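PDB 2ZC0: alanine glyoxylate transaminase from Thermococcus litoralis, which probably transfers the amino group of alanine to glyoxylate, using pyridoxal 5'-phosphate as its cofactor. Local coordinates for residues Y295-K298 with Y299-G303; G307-E310 with K311-I314; D313-L316 with K317-N321; R379-F382 with S383-K387; S386-E389 with I390-I394. All blocks are in the same frame, centred on the assembly; numbering follows the deposited sequence.

Contact 1 of 5, residues Y295-K298 with Y299-G303; sequences YFEK and YHLEG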
loop_
_atom_site.group_PDB
_atom_site.type_symbol
_atom_site.label_atom_id
_atom_site.label_comp_id
_atom_site.label_asym_id
_atom_site.label_seq_id
_atom_site.Cartn_x
_atom_site.Cartn_y
_atom_site.Cartn_z
ATOM N N TYR A 295 1.054 30.215 -34.908
ATOM C CA TYR A 295 1.530 31.215 -33.953
ATOM C C TYR A 295 2.755 30.763 -33.170
ATOM O O TYR A 295 3.378 31.563 -32.473
ATOM C CB TYR A 295 0.403 31.610 -32.988
ATOM C CG TYR A 295 -0.685 32.413 -33.661
ATOM C CD1 TYR A 295 -1.894 32.677 -33.023
ATOM C CD2 TYR A 295 -0.510 32.891 -34.959
ATOM C CE1 TYR A 295 -2.902 33.395 -33.668
ATOM C CE2 TYR A 295 -1.502 33.605 -35.604
ATOM C CZ TYR A 295 -2.693 33.853 -34.960
ATOM O OH TYR A 295 -3.670 34.542 -35.634
ATOM N N PHE A 296 3.096 29.482 -33.268
ATOM C CA PHE A 296 4.276 28.985 -32.572
ATOM C C PHE A 296 5.476 29.599 -33.278
ATOM O O PHE A 296 6.459 29.990 -32.646
ATOM C CB PHE A 296 4.364 27.458 -32.652
ATOM C CG PHE A 296 5.577 26.888 -31.964
ATOM C CD1 PHE A 296 5.752 27.050 -30.589
ATOM C CD2 PHE A 296 6.559 26.216 -32.688
ATOM C CE1 PHE A 296 6.884 26.554 -29.947
ATOM C CE2 PHE A 296 7.698 25.716 -32.056
ATOM C CZ PHE A 296 7.859 25.886 -30.680
ATOM N N GLU A 297 5.374 29.681 -34.602
ATOM C CA GLU A 297 6.434 30.252 -35.419
ATOM C C GLU A 297 6.418 31.765 -35.272
ATOM O O GLU A 297 7.423 32.389 -34.933
ATOM C CB GLU A 297 6.213 29.899 -36.891
ATOM C CG GLU A 297 7.340 29.121 -37.541
ATOM C CD GLU A 297 7.830 29.772 -38.828
ATOM O OE1 GLU A 297 8.379 29.051 -39.695
ATOM O OE2 GLU A 297 7.678 31.008 -38.971
ATOM N N LYS A 298 5.247 32.340 -35.521
ATOM C CA LYS A 298 5.058 33.782 -35.474
ATOM C C LYS A 298 5.249 34.486 -34.135
ATOM O O LYS A 298 5.723 35.617 -34.107
ATOM C CB LYS A 298 3.675 34.136 -36.033
ATOM C CG LYS A 298 3.374 35.632 -36.025
ATOM C CD LYS A 298 2.115 35.964 -36.810
ATOM C CE LYS A 298 1.902 37.469 -36.905
ATOM N NZ LYS A 298 0.833 37.830 -37.884
ATOM N N TYR A 299 4.895 33.845 -33.026
ATOM C CA TYR A 299 5.029 34.515 -31.733
ATOM C C TYR A 299 6.049 33.960 -30.758
ATOM O O TYR A 299 6.588 34.706 -29.939
ATOM C CB TYR A 299 3.672 34.590 -31.035
ATOM C CG TYR A 299 2.675 35.455 -31.757
ATOM C CD1 TYR A 299 1.726 34.898 -32.609
ATOM C CD2 TYR A 299 2.693 36.841 -31.600
ATOM C CE1 TYR A 299 0.814 35.699 -33.289
ATOM C CE2 TYR A 299 1.796 37.652 -32.271
ATOM C CZ TYR A 299 0.855 37.078 -33.114
ATOM O OH TYR A 299 -0.042 37.886 -33.782
ATOM N N HIS A 300 6.310 32.662 -30.826
ATOM C CA HIS A 300 7.271 32.058 -29.919
ATOM C C HIS A 300 8.653 31.927 -30.540
ATOM O O HIS A 300 9.627 32.446 -30.001
ATOM C CB HIS A 300 6.777 30.683 -29.456
ATOM C CG HIS A 300 7.665 30.034 -28.439
ATOM N ND1 HIS A 300 8.756 29.266 -28.785
ATOM C CD2 HIS A 300 7.654 30.083 -27.085
ATOM C CE1 HIS A 300 9.380 28.872 -27.688
ATOM N NE2 HIS A 300 8.730 29.355 -26.644
ATOM N N LEU A 301 8.744 31.239 -31.673
ATOM C CA LEU A 301 10.035 31.057 -32.332
ATOM C C LEU A 301 10.733 32.362 -32.699
ATOM O O LEU A 301 11.936 32.508 -32.469
ATOM C CB LEU A 301 9.879 30.199 -33.593
ATOM C CG LEU A 301 9.597 28.714 -33.381
ATOM C CD1 LEU A 301 9.506 28.022 -34.728
ATOM C CD2 LEU A 301 10.704 28.095 -32.532
ATOM N N GLU A 302 9.990 33.305 -33.270
ATOM C CA GLU A 302 10.578 34.580 -33.672
ATOM C C GLU A 302 10.203 35.718 -32.732
ATOM O O GLU A 302 10.399 36.894 -33.049
ATOM C CB GLU A 302 10.159 34.930 -35.105
ATOM C CG GLU A 302 8.667 35.140 -35.293
ATOM C CD GLU A 302 8.292 35.351 -36.752
ATOM O OE1 GLU A 302 8.619 34.472 -37.586
ATOM O OE2 GLU A 302 7.666 36.390 -37.063
ATOM N N GLY A 303 9.665 35.362 -31.571
ATOM C CA GLY A 303 9.279 36.365 -30.595
ATOM C C GLY A 303 9.782 36.018 -29.207
ATOM O O GLY A 303 10.895 36.388 -28.828
#
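Y299 turns the edge of its ring to one face of Y295, a T-shaped pair with planes at 88°. The approaching atom is Y299 CE1, 3.5 Å from Y295 CD2 and displaced toward the rim of the ring it meets. K298 covers a face of Y299: its extended chain runs alongside the ring, with CG 4.0 Å from the Y299 ring centroid, a CH-pi contact. Further round the helix the rings of F296 and H300 are nearly parallel, at 10°, but displaced with little overlap, F296 CE1 lying 3.5 Å from H300 ND1. L301 CG adds an off-centre CH-pi contact to F296. The backbone here takes a wider, pi-type turn: L301 N bonds F296 O at 2.8 Å and almost straight (173°), and E302 N bonds E297 O, both spanning five residues. Replacing Y299 by an alanine removes the ring, and the K298 methylenes, without that support, are likely to be freer to turn, with a gap left over the Y295 face. Around this first part of helix 295-322, F296 makes edge-to-face pairs with F87 and Y91 of helix 78-91, Y299 rests on V53 of helix 51-64, and H300 on Y290 of helix 281-292.

Contact 2 of 5, residues G307-E310 with K311-I314; sequences GYKE and KRDI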
loop_
_atom_site.group_PDB
_atom_site.type_symbol
_atom_site.label_atom_id
_atom_site.label_comp_id
_atom_site.label_asym_id
_atom_site.label_seq_id
_atom_site.Cartn_x
_atom_site.Cartn_y
_atom_site.Cartn_z
ATOM N N GLY A 307 13.325 36.666 -27.104
ATOM C CA GLY A 307 13.192 37.486 -25.919
ATOM C C GLY A 307 13.801 36.793 -24.711
ATOM O O GLY A 307 14.511 37.429 -23.936
ATOM N N TYR A 308 13.528 35.497 -24.548
ATOM C CA TYR A 308 14.061 34.736 -23.417
ATOM C C TYR A 308 15.568 34.567 -23.543
ATOM O O TYR A 308 16.298 34.663 -22.560
ATOM C CB TYR A 308 13.403 33.346 -23.324
ATOM C CG TYR A 308 11.958 33.360 -22.863
ATOM C CD1 TYR A 308 11.598 33.927 -21.637
ATOM C CD2 TYR A 308 10.950 32.813 -23.654
ATOM C CE1 TYR A 308 10.268 33.951 -21.216
ATOM C CE2 TYR A 308 9.622 32.833 -23.241
ATOM C CZ TYR A 308 9.288 33.404 -22.022
ATOM O OH TYR A 308 7.976 33.429 -21.618
ATOM N N LYS A 309 16.029 34.305 -24.759
ATOM C CA LYS A 309 17.455 34.136 -24.996
ATOM C C LYS A 309 18.186 35.406 -24.549
ATOM O O LYS A 309 19.264 35.342 -23.965
ATOM C CB LYS A 309 17.704 33.880 -26.483
ATOM C CG LYS A 309 19.151 33.633 -26.836
ATOM C CD LYS A 309 19.298 33.290 -28.300
ATOM C CE LYS A 309 20.745 32.943 -28.629
ATOM N NZ LYS A 309 20.895 32.484 -30.040
ATOM N N GLU A 310 17.585 36.558 -24.824
ATOM C CA GLU A 310 18.176 37.834 -24.443
ATOM C C GLU A 310 18.245 37.955 -22.919
ATOM O O GLU A 310 19.272 38.343 -22.363
ATOM C CB GLU A 310 17.359 38.979 -25.043
ATOM C CG GLU A 310 17.876 40.358 -24.717
ATOM C CD GLU A 310 17.068 41.444 -25.403
ATOM O OE1 GLU A 310 15.822 41.425 -25.281
ATOM O OE2 GLU A 310 17.678 42.313 -26.061
ATOM N N LYS A 311 17.151 37.611 -22.244
ATOM C CA LYS A 311 17.126 37.665 -20.788
ATOM C C LYS A 311 18.157 36.674 -20.248
ATOM O O LYS A 311 18.747 36.889 -19.195
ATOM C CB LYS A 311 15.742 37.303 -20.263
ATOM C CG LYS A 311 14.656 38.310 -20.587
ATOM C CD LYS A 311 13.414 37.946 -19.806
ATOM C CE LYS A 311 12.254 38.881 -20.070
ATOM N NZ LYS A 311 11.158 38.575 -19.123
ATOM N N ARG A 312 18.352 35.585 -20.986
ATOM C CA ARG A 312 19.310 34.551 -20.621
ATOM C C ARG A 312 20.723 35.141 -20.658
ATOM O O ARG A 312 21.520 34.924 -19.742
ATOM C CB ARG A 312 19.199 33.375 -21.604
ATOM C CG ARG A 312 20.020 32.125 -21.257
ATOM C CD ARG A 312 21.517 32.321 -21.499
ATOM N NE ARG A 312 21.819 32.706 -22.878
ATOM C CZ ARG A 312 22.041 31.860 -23.883
ATOM N NH1 ARG A 312 22.002 30.548 -23.687
ATOM N NH2 ARG A 312 22.308 32.335 -25.096
ATOM N N ASP A 313 21.026 35.889 -21.715
ATOM C CA ASP A 313 22.345 36.499 -21.857
ATOM C C ASP A 313 22.539 37.629 -20.851
ATOM O O ASP A 313 23.611 37.764 -20.265
ATOM C CB ASP A 313 22.539 37.038 -23.277
ATOM C CG ASP A 313 22.334 35.979 -24.330
ATOM O OD1 ASP A 313 22.835 34.850 -24.146
ATOM O OD2 ASP A 313 21.680 36.272 -25.349
ATOM N N ILE A 314 21.492 38.429 -20.655
ATOM C CA ILE A 314 21.524 39.544 -19.715
ATOM C C ILE A 314 21.803 39.085 -18.287
ATOM O O ILE A 314 22.606 39.702 -17.587
ATOM C CB ILE A 314 20.189 40.351 -19.747
ATOM C CG1 ILE A 314 20.060 41.111 -21.070
ATOM C CG2 ILE A 314 20.136 41.347 -18.602
ATOM C CD1 ILE A 314 18.762 41.893 -21.210
#
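K309 runs alongside R312, K309 CG passing 3.8 Å from R312 NH2. The two like charges stay apart, K309 NZ being 5.1 Å from R312 NH2. Bends at chi2 and chi3 (-73° and -57°) fold the R312 chain toward its neighbour D313, which it grips side-on: NE and NH2 both donate to OD1, R312 NE at 2.7 Å from D313 OD1. The other carboxylate oxygen, D313 OD2, sits only 2.9 Å from K309 O, two acceptors and not a hydrogen bond. With an alanine at D313 the oxygen that R312 NE and NH2 share is gone, and the bent guanidinium, still held by E223 and P331, is likely to be less firmly oriented. On another flank E310 CG meets I314 CD1 at 3.9 Å. The framework is regular alpha-helix: K311, R312, D313 and I314 each donate their N-H to the carbonyl four residues back, R312 N to Y308 O at 2.7 Å. Outward, R312 NH2 has a second carboxylate in E223, and its NH1 bonds P331 O. K311 NZ forms a salt bridge with D45 and hydrogen bonds to P385 O and S383 O, Y308 OH bonds D45 N, and E310 pairs with K387.

Contact 3 of 5, residues D313-L316 with K317-N321; sequences DIML and KALEN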
loop_
_atom_site.group_PDB
_atom_site.type_symbol
_atom_site.label_atom_id
_atom_site.label_comp_id
_atom_site.label_asym_id
_atom_site.label_seq_id
_atom_site.Cartn_x
_atom_site.Cartn_y
_atom_site.Cartn_z
ATOM N N ASP A 313 21.026 35.889 -21.715
ATOM C CA ASP A 313 22.345 36.499 -21.857
ATOM C C ASP A 313 22.539 37.629 -20.851
ATOM O O ASP A 313 23.611 37.764 -20.265
ATOM C CB ASP A 313 22.539 37.038 -23.277
ATOM C CG ASP A 313 22.334 35.979 -24.330
ATOM O OD1 ASP A 313 22.835 34.850 -24.146
ATOM O OD2 ASP A 313 21.680 36.272 -25.349
ATOM N N ILE A 314 21.492 38.429 -20.655
ATOM C CA ILE A 314 21.524 39.544 -19.715
ATOM C C ILE A 314 21.803 39.085 -18.287
ATOM O O ILE A 314 22.606 39.702 -17.587
ATOM C CB ILE A 314 20.189 40.351 -19.747
ATOM C CG1 ILE A 314 20.060 41.111 -21.070
ATOM C CG2 ILE A 314 20.136 41.347 -18.602
ATOM C CD1 ILE A 314 18.762 41.893 -21.210
ATOM N N MET A 315 21.160 38.004 -17.845
ATOM C CA MET A 315 21.394 37.521 -16.482
ATOM C C MET A 315 22.808 36.976 -16.351
ATOM O O MET A 315 23.454 37.151 -15.321
ATOM C CB MET A 315 20.389 36.437 -16.082
ATOM C CG MET A 315 20.655 35.887 -14.672
ATOM S SD MET A 315 19.346 34.851 -13.971
ATOM C CE MET A 315 18.140 36.096 -13.555
ATOM N N LEU A 316 23.285 36.309 -17.397
ATOM C CA LEU A 316 24.639 35.771 -17.383
ATOM C C LEU A 316 25.646 36.918 -17.452
ATOM O O LEU A 316 26.702 36.847 -16.828
ATOM C CB LEU A 316 24.851 34.818 -18.558
ATOM C CG LEU A 316 24.078 33.502 -18.466
ATOM C CD1 LEU A 316 24.471 32.623 -19.641
ATOM C CD2 LEU A 316 24.384 32.800 -17.147
ATOM N N LYS A 317 25.314 37.972 -18.204
ATOM C CA LYS A 317 26.195 39.138 -18.315
ATOM C C LYS A 317 26.327 39.801 -16.949
ATOM O O LYS A 317 27.423 40.114 -16.498
ATOM C CB LYS A 317 25.635 40.194 -19.282
ATOM C CG LYS A 317 25.983 40.030 -20.755
ATOM C CD LYS A 317 25.804 41.378 -21.485
ATOM C CE LYS A 317 25.255 41.211 -22.902
ATOM N NZ LYS A 317 23.836 40.740 -22.916
ATOM N N ALA A 318 25.188 40.030 -16.311
ATOM C CA ALA A 318 25.156 40.663 -15.008
ATOM C C ALA A 318 25.914 39.842 -13.975
ATOM O O ALA A 318 26.678 40.387 -13.187
ATOM C CB ALA A 318 23.717 40.865 -14.567
ATOM N N LEU A 319 25.705 38.530 -13.988
ATOM C CA LEU A 319 26.364 37.648 -13.034
ATOM C C LEU A 319 27.876 37.633 -13.194
ATOM O O LEU A 319 28.611 37.820 -12.223
ATOM C CB LEU A 319 25.820 36.219 -13.163
ATOM C CG LEU A 319 24.500 35.902 -12.444
ATOM C CD1 LEU A 319 23.947 34.585 -12.941
ATOM C CD2 LEU A 319 24.729 35.857 -10.938
ATOM N N GLU A 320 28.337 37.415 -14.421
ATOM C CA GLU A 320 29.766 37.360 -14.704
ATOM C C GLU A 320 30.437 38.710 -14.445
ATOM O O GLU A 320 31.628 38.775 -14.138
ATOM C CB GLU A 320 29.986 36.917 -16.153
ATOM C CG GLU A 320 31.098 35.893 -16.322
ATOM C CD GLU A 320 30.716 34.765 -17.276
ATOM O OE1 GLU A 320 30.149 35.060 -18.355
ATOM O OE2 GLU A 320 30.992 33.585 -16.950
ATOM N N ASN A 321 29.652 39.779 -14.551
ATOM C CA ASN A 321 30.141 41.135 -14.329
ATOM C C ASN A 321 30.215 41.517 -12.849
ATOM O O ASN A 321 31.154 42.192 -12.427
ATOM C CB ASN A 321 29.249 42.132 -15.075
ATOM C CG ASN A 321 29.613 43.576 -14.788
ATOM O OD1 ASN A 321 30.685 43.861 -14.245
ATOM N ND2 ASN A 321 28.720 44.502 -15.154
#
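K317, A318, L319 and E320 each donate their backbone N-H to the carbonyl four residues earlier, from K317 N to D313 O at 2.7 Å through to E320 N and L316 O at 3.0 Å. This is regular alpha-helix, the closing turns of helix 295-322, which probably corresponds to the long helix that joins the large and small domains in aminotransferases of this family. M315 and L319, one helical turn apart on the buried face, meet through M315 CG and L319 CD1 at 3.9 Å. With CG anti to the backbone N (chi1 178°), the M315 chain stands out from the helix before its methyl bends aside at chi3. L319 CD1 also lies 3.5 Å from M315 O. Beyond these two residues, M315 and A318 pack on I394 of helix 389-404, while L319 meets V337 and F339 of strand 336-340; the pair thus sits between a helix and a strand. K317 and E320 are on the exposed side. E320 has a long, weak ion pair with K330. K317 folds back along the helix, with CG 3.3 Å from D313 O, but the acid it returns to stays at a distance: K317 NZ is 5.5 Å from D313 OD2. Its ammonium instead rests against the aspartate's aliphatic carbon, K317 NZ lying 3.9 Å from D313 CB.

Contact 4 of 5, residues R379-F382 with S383-K387; sequences RLNF and SRPSK
Before N381 meets S383 and R384, strand 377-381 runs through R379 and L380. R379 fastens its guanidinium to A40 O and to N186 OD1, the latter belonging to a residue of the pyridoxamine phosphate pocket, and L380 packs on F339 of the antiparallel partner strand. N381 joins the end of this strand, one of a two-stranded antiparallel sheet with 336-340, to the loop that leads into helix 389-404. Its CG stands anti to the backbone N (chi1 164°), which swings the amide forward past the strand end. ND2 donates to S383 OG at 2.8 Å; that bond is 174° straight and lies in the amide plane of N381. On the other branch, N381 OD1 accepts from R384 N at 3.3 Å, a longer bond but also nearly linear, at 169°. The same oxygen, N381 OD1, has P385 CD 3.4 Å away, and P385 CG packs 3.6 Å from N381 O; the proline ring lies across the asparagine. F382 follows the strand's last residue and packs its ring on R312 and M315 of helix 295-322. S383 OG also bonds D43 O; since it accepts from N381 ND2 and a carbonyl can only accept, the hydroxyl proton is committed to D43. The chemistry therefore implies a buried amide of fixed rotation: interchanging its oxygen and nitrogen would set ND2 against the R384 N-H.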
loop_
_atom_site.group_PDB
_atom_site.type_symbol
_atom_site.label_atom_id
_atom_site.label_comp_id
_atom_site.label_asym_id
_atom_site.label_seq_id
_atom_site.Cartn_x
_atom_site.Cartn_y
_atom_site.Cartn_z
ATOM N N ARG A 379 18.468 28.756 -6.784
ATOM C CA ARG A 379 17.978 28.737 -8.153
ATOM C C ARG A 379 17.491 30.119 -8.556
ATOM O O ARG A 379 16.786 30.795 -7.798
ATOM C CB ARG A 379 16.853 27.724 -8.291
ATOM C CG ARG A 379 16.540 27.339 -9.716
ATOM C CD ARG A 379 15.244 26.567 -9.748
ATOM N NE ARG A 379 14.131 27.485 -9.562
ATOM C CZ ARG A 379 12.854 27.124 -9.520
ATOM N NH1 ARG A 379 12.518 25.846 -9.644
ATOM N NH2 ARG A 379 11.917 28.053 -9.394
ATOM N N LEU A 380 17.877 30.539 -9.753
ATOM C CA LEU A 380 17.500 31.843 -10.272
ATOM C C LEU A 380 16.778 31.682 -11.590
ATOM O O LEU A 380 17.222 30.935 -12.466
ATOM C CB LEU A 380 18.744 32.707 -10.512
ATOM C CG LEU A 380 19.725 32.918 -9.361
ATOM C CD1 LEU A 380 20.907 33.767 -9.852
ATOM C CD2 LEU A 380 18.998 33.609 -8.207
ATOM N N ASN A 381 15.680 32.406 -11.740
ATOM C CA ASN A 381 14.892 32.347 -12.953
ATOM C C ASN A 381 15.034 33.633 -13.765
ATOM O O ASN A 381 15.049 34.716 -13.189
ATOM C CB ASN A 381 13.423 32.133 -12.587
ATOM C CG ASN A 381 12.510 32.441 -13.725
ATOM O OD1 ASN A 381 11.853 33.490 -13.746
ATOM N ND2 ASN A 381 12.475 31.548 -14.703
ATOM N N PHE A 382 15.130 33.528 -15.091
ATOM C CA PHE A 382 15.252 34.731 -15.916
ATOM C C PHE A 382 14.113 34.927 -16.920
ATOM O O PHE A 382 14.078 35.928 -17.636
ATOM C CB PHE A 382 16.602 34.766 -16.665
ATOM C CG PHE A 382 16.890 33.543 -17.481
ATOM C CD1 PHE A 382 17.596 32.481 -16.935
ATOM C CD2 PHE A 382 16.464 33.453 -18.795
ATOM C CE1 PHE A 382 17.876 31.337 -17.692
ATOM C CE2 PHE A 382 16.732 32.321 -19.560
ATOM C CZ PHE A 382 17.442 31.258 -19.005
ATOM N N SER A 383 13.169 33.994 -16.957
ATOM C CA SER A 383 12.058 34.101 -17.893
ATOM C C SER A 383 11.003 35.138 -17.515
ATOM O O SER A 383 10.519 35.873 -18.384
ATOM C CB SER A 383 11.394 32.728 -18.097
ATOM O OG SER A 383 10.905 32.180 -16.883
ATOM N N ARG A 384 10.658 35.223 -16.230
ATOM C CA ARG A 384 9.623 36.166 -15.784
ATOM C C ARG A 384 10.062 37.617 -15.576
ATOM O O ARG A 384 9.434 38.547 -16.097
ATOM C CB ARG A 384 8.974 35.671 -14.491
ATOM C CG ARG A 384 7.551 36.154 -14.333
ATOM C CD ARG A 384 7.264 36.654 -12.937
ATOM N NE ARG A 384 7.639 38.056 -12.751
ATOM C CZ ARG A 384 8.840 38.481 -12.364
ATOM N NH1 ARG A 384 9.806 37.603 -12.116
ATOM N NH2 ARG A 384 9.069 39.787 -12.219
ATOM N N PRO A 385 11.127 37.840 -14.790
ATOM C CA PRO A 385 11.562 39.227 -14.580
ATOM C C PRO A 385 11.854 39.961 -15.893
ATOM O O PRO A 385 12.334 39.364 -16.855
ATOM C CB PRO A 385 12.795 39.070 -13.701
ATOM C CG PRO A 385 13.336 37.737 -14.122
ATOM C CD PRO A 385 12.092 36.893 -14.204
ATOM N N SER A 386 11.535 41.250 -15.932
ATOM C CA SER A 386 11.759 42.072 -17.120
ATOM C C SER A 386 13.250 42.213 -17.438
ATOM O O SER A 386 14.100 41.931 -16.594
ATOM C CB SER A 386 11.178 43.472 -16.898
ATOM O OG SER A 386 11.880 44.141 -15.861
ATOM N N LYS A 387 13.555 42.651 -18.659
ATOM C CA LYS A 387 14.941 42.871 -19.078
ATOM C C LYS A 387 15.627 43.793 -18.073
ATOM O O LYS A 387 16.782 43.594 -17.708
ATOM C CB LYS A 387 14.979 43.529 -20.461
ATOM C CG LYS A 387 15.248 42.574 -21.612
ATOM C CD LYS A 387 15.081 43.266 -22.958
ATOM C CE LYS A 387 16.097 44.384 -23.157
ATOM N NZ LYS A 387 17.479 43.870 -23.369
#

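Contact 5 of 5, residues S386-E389 with I390-I394; sequences SKEE and IPIGI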
loop_
_atom_site.group_PDB
_atom_site.type_symbol
_atom_site.label_atom_id
_atom_site.label_comp_id
_atom_site.label_asym_id
_atom_site.label_seq_id
_atom_site.Cartn_x
_atom_site.Cartn_y
_atom_site.Cartn_z
ATOM N N SER A 386 11.535 41.250 -15.932
ATOM C CA SER A 386 11.759 42.072 -17.120
ATOM C C SER A 386 13.250 42.213 -17.438
ATOM O O SER A 386 14.100 41.931 -16.594
ATOM C CB SER A 386 11.178 43.472 -16.898
ATOM O OG SER A 386 11.880 44.141 -15.861
ATOM N N LYS A 387 13.555 42.651 -18.659
ATOM C CA LYS A 387 14.941 42.871 -19.078
ATOM C C LYS A 387 15.627 43.793 -18.073
ATOM O O LYS A 387 16.782 43.594 -17.708
ATOM C CB LYS A 387 14.979 43.529 -20.461
ATOM C CG LYS A 387 15.248 42.574 -21.612
ATOM C CD LYS A 387 15.081 43.266 -22.958
ATOM C CE LYS A 387 16.097 44.384 -23.157
ATOM N NZ LYS A 387 17.479 43.870 -23.369
ATOM N N GLU A 388 14.869 44.790 -17.628
ATOM C CA GLU A 388 15.306 45.808 -16.678
ATOM C C GLU A 388 15.529 45.273 -15.251
ATOM O O GLU A 388 16.560 45.553 -14.634
ATOM C CB GLU A 388 14.249 46.926 -16.668
ATOM C CG GLU A 388 14.738 48.345 -16.377
ATOM C CD GLU A 388 14.883 48.642 -14.895
ATOM O OE1 GLU A 388 14.013 48.206 -14.104
ATOM O OE2 GLU A 388 15.862 49.330 -14.526
ATOM N N GLU A 389 14.563 44.510 -14.737
ATOM C CA GLU A 389 14.633 43.957 -13.382
ATOM C C GLU A 389 15.797 43.001 -13.133
ATOM O O GLU A 389 16.367 42.978 -12.041
ATOM C CB GLU A 389 13.332 43.230 -13.031
ATOM C CG GLU A 389 12.119 44.123 -12.842
ATOM C CD GLU A 389 10.874 43.339 -12.442
ATOM O OE1 GLU A 389 10.442 42.458 -13.220
ATOM O OE2 GLU A 389 10.327 43.602 -11.347
ATOM N N ILE A 390 16.143 42.205 -14.137
ATOM C CA ILE A 390 17.226 41.242 -13.976
ATOM C C ILE A 390 18.534 41.843 -13.446
ATOM O O ILE A 390 19.044 41.400 -12.423
ATOM C CB ILE A 390 17.485 40.485 -15.295
ATOM C CG1 ILE A 390 16.244 39.675 -15.664
ATOM C CG2 ILE A 390 18.690 39.577 -15.153
ATOM C CD1 ILE A 390 16.352 38.943 -16.989
ATOM N N PRO A 391 19.088 42.867 -14.122
ATOM C CA PRO A 391 20.344 43.462 -13.636
ATOM C C PRO A 391 20.227 43.997 -12.214
ATOM O O PRO A 391 21.103 43.774 -11.379
ATOM C CB PRO A 391 20.611 44.573 -14.649
ATOM C CG PRO A 391 19.972 44.033 -15.912
ATOM C CD PRO A 391 18.668 43.496 -15.388
ATOM N N ILE A 392 19.136 44.702 -11.945
ATOM C CA ILE A 392 18.906 45.262 -10.619
ATOM C C ILE A 392 18.857 44.132 -9.596
ATOM O O ILE A 392 19.485 44.215 -8.540
ATOM C CB ILE A 392 17.582 46.059 -10.585
ATOM C CG1 ILE A 392 17.654 47.217 -11.581
ATOM C CG2 ILE A 392 17.330 46.599 -9.187
ATOM C CD1 ILE A 392 16.358 47.972 -11.734
ATOM N N GLY A 393 18.120 43.070 -9.926
ATOM C CA GLY A 393 18.002 41.926 -9.036
ATOM C C GLY A 393 19.330 41.250 -8.759
ATOM O O GLY A 393 19.642 40.933 -7.611
ATOM N N ILE A 394 20.119 41.010 -9.802
ATOM C CA ILE A 394 21.417 40.376 -9.607
ATOM C C ILE A 394 22.398 41.292 -8.864
ATOM O O ILE A 394 23.279 40.803 -8.157
ATOM C CB ILE A 394 22.052 39.929 -10.951
ATOM C CG1 ILE A 394 21.418 38.616 -11.414
ATOM C CG2 ILE A 394 23.555 39.749 -10.801
ATOM C CD1 ILE A 394 20.203 38.815 -12.262
#
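A capping box formed by S386 and E389 opens helix 389-404. S386 is the N-cap, and the chain enters the first turn behind it. Its OG accepts from the backbone of the third residue on, E389 N to S386 OG being 2.9 Å with an N-H...O angle of 161°. In return the glutamate reaches back: E389 OE1 takes the N-H of S386 at 3.2 Å on its anti lone pair, in a bond of 173°. A further bond between S386 OG and E389 OE1 is weak. The same carboxylate oxygen has a second charged partner in R384 NH2, so the cap is also tied to the preceding loop. From the box the helix bonding begins: I390 N donates to S386 O at 3.2 Å, and E389 O receives G393 N at 2.7 Å. P391 has no N-H to give; its CD fills the position instead, close at 3.0 Å from both K387 O and E388 O. I390 CG1, anti to the carbonyl carbon (chi1 -63°), leans against the carbonyl of the cap residue, 3.2 Å from S386 O, and turns toward K311 and M315 of helix 295-322. On the exposed face E388 bends at chi2 until OE2 lies 3.1 Å from I392 CD1, a tight polar-to-methyl approach. K387 NZ is paired with E310 of helix 295-322. The reciprocal serine and glutamate bonds satisfy two N-H groups where no preceding helical turn could, the classic capping box at the N-terminus of an alpha-helix.

How the contacts relate
All five contacts are local, each between adjoining segments. From the N terminus, contacts 1, 2 and 3 follow one another along helix 295-322, contacts 2 and 3 sharing D313 and I314, whereas contact 1 lies about 16 Å from contact 2 between centres. After strand 336-340 and helix 347-357 the chain returns in contact 4, which turns strand 377-381 into the loop; contact 5 shares S386 and K387 with it and starts helix 389-404. None nests within another. The two groups meet across space: M315 CE touches F382 CB at 3.7 Å, and K311 CB packs 3.7 Å from I390 CD1, joining the long helix, strand 377-381 and the C-terminal helix.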